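Local coordinates for protease Do-like 1, chloroplastic (Arabidopsis thaliana, PDB 3QO6), which acts as a chloroplast serine protease of the HtrA family, required at high temperature and possibly involved in degrading damaged proteins, at residues T68-H71 and V72-G75. Numbering follows the deposited sequence.
Sequences TNYH and VIRG
Tyr70 turns CG opposite its own backbone N (chi1 169°), which carries the phenol ring forward along the turn to Arg74, while the Arg74 chain bends at chi2 and chi3 and brings its CG over one ring face. Arg74 CG stands 3.5 Å from the centroid of the Tyr70 ring, a CH-pi contact shifted toward the rim; a long aliphatic stem suits this place, since the charged end can extend past the ring. Phe96 stacks on Tyr70 as well. The rotation of His71 (chi1 83°) presents an imidazole face to Val72 CG2, 4.2 Å from the His71 ring centroid. Val72, branched at CB, can also set CG2 against Asn69 CB at 3.8 Å. Buried Thr68 serves two neighbours: its CG2 meets Ile73 CG1 at 3.7 Å, whereas its OG1 hydrogen-bonds to Ser56 O. In the turn, Tyr70 O accepts from Ile73 N and, nearly in line with its C=O, from Arg74 N, and Asn69 O accepts from Val72 N. With an alanine in place of Tyr70, Arg74 CG would probably lose its aromatic support, and Phe96 its stacking mate. This short helix follows a barrel strand of the trypsin-like fold; His71, predicted to belong to the charge relay, packs one face on Val72, while its ND1 hydrogen bond to Asp101 OD2 probably orients the ring, as in serine protease triads.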
loop_
_atom_site.group_PDB
_atom_site.type_symbol
_atom_site.label_atom_id
_atom_site.label_comp_id
_atom_site.label_asym_id
_atom_site.label_seq_id
_atom_site.Cartn_x
_atom_site.Cartn_y
_atom_site.Cartn_z
ATOM N N THR B 68 -0.087 -35.357 10.867
ATOM C CA THR B 68 0.075 -34.086 10.205
ATOM C C THR B 68 0.029 -32.980 11.228
ATOM O O THR B 68 -0.018 -33.223 12.423
ATOM C CB THR B 68 -1.029 -33.861 9.150
ATOM O OG1 THR B 68 -0.657 -32.774 8.298
ATOM C CG2 THR B 68 -2.354 -33.512 9.815
ATOM N N ASN B 69 0.067 -31.752 10.745
ATOM C CA ASN B 69 -0.001 -30.602 11.616
ATOM C C ASN B 69 -1.481 -30.351 11.819
ATOM O O ASN B 69 -2.296 -30.481 10.883
ATOM C CB ASN B 69 0.631 -29.358 10.949
ATOM C CG ASN B 69 2.136 -29.255 11.168
ATOM O OD1 ASN B 69 2.865 -28.792 10.293
ATOM N ND2 ASN B 69 2.604 -29.670 12.336
ATOM N N TYR B 70 -1.844 -29.997 13.038
ATOM C CA TYR B 70 -3.225 -29.694 13.262
ATOM C C TYR B 70 -3.625 -28.492 12.413
ATOM O O TYR B 70 -4.691 -28.516 11.782
ATOM C CB TYR B 70 -3.477 -29.381 14.720
ATOM C CG TYR B 70 -4.844 -28.800 14.950
ATOM C CD1 TYR B 70 -5.992 -29.429 14.425
ATOM C CD2 TYR B 70 -5.006 -27.645 15.718
ATOM C CE1 TYR B 70 -7.252 -28.917 14.660
ATOM C CE2 TYR B 70 -6.260 -27.130 15.961
ATOM C CZ TYR B 70 -7.379 -27.761 15.431
ATOM O OH TYR B 70 -8.617 -27.191 15.653
ATOM N N HIS B 71 -2.774 -27.457 12.363
ATOM C CA HIS B 71 -3.144 -26.264 11.600
ATOM C C HIS B 71 -3.485 -26.519 10.138
ATOM O O HIS B 71 -4.120 -25.695 9.506
ATOM C CB HIS B 71 -2.096 -25.136 11.735
ATOM C CG HIS B 71 -0.916 -25.260 10.819
ATOM N ND1 HIS B 71 0.320 -25.688 11.252
ATOM C CD2 HIS B 71 -0.791 -25.034 9.488
ATOM C CE1 HIS B 71 1.151 -25.728 10.225
ATOM N NE2 HIS B 71 0.503 -25.337 9.143
ATOM N N VAL B 72 -3.091 -27.674 9.618
ATOM C CA VAL B 72 -3.373 -28.054 8.233
ATOM C C VAL B 72 -4.811 -28.585 8.103
ATOM O O VAL B 72 -5.446 -28.465 7.058
ATOM C CB VAL B 72 -2.397 -29.180 7.788
ATOM C CG1 VAL B 72 -2.869 -29.837 6.504
ATOM C CG2 VAL B 72 -1.001 -28.622 7.621
ATOM N N ILE B 73 -5.303 -29.173 9.192
ATOM C CA ILE B 73 -6.621 -29.798 9.297
ATOM C C ILE B 73 -7.698 -28.809 9.733
ATOM O O ILE B 73 -8.862 -28.916 9.331
ATOM C CB ILE B 73 -6.529 -30.971 10.325
ATOM C CG1 ILE B 73 -5.830 -32.150 9.676
ATOM C CG2 ILE B 73 -7.861 -31.365 10.868
ATOM C CD1 ILE B 73 -6.310 -32.490 8.315
ATOM N N ARG B 74 -7.311 -27.850 10.566
ATOM C CA ARG B 74 -8.252 -26.856 11.066
ATOM C C ARG B 74 -9.233 -26.371 10.016
ATOM O O ARG B 74 -8.838 -26.047 8.890
ATOM C CB ARG B 74 -7.502 -25.640 11.613
ATOM C CG ARG B 74 -7.122 -25.714 13.076
ATOM C CD ARG B 74 -8.079 -24.908 13.952
ATOM N NE ARG B 74 -7.997 -23.476 13.679
ATOM C CZ ARG B 74 -8.982 -22.609 13.904
ATOM N NH1 ARG B 74 -10.150 -23.015 14.415
ATOM N NH2 ARG B 74 -8.801 -21.331 13.599
ATOM N N GLY B 75 -10.510 -26.325 10.400
ATOM C CA GLY B 75 -11.579 -25.832 9.533
ATOM C C GLY B 75 -12.001 -26.546 8.253
ATOM O O GLY B 75 -12.637 -25.935 7.401
#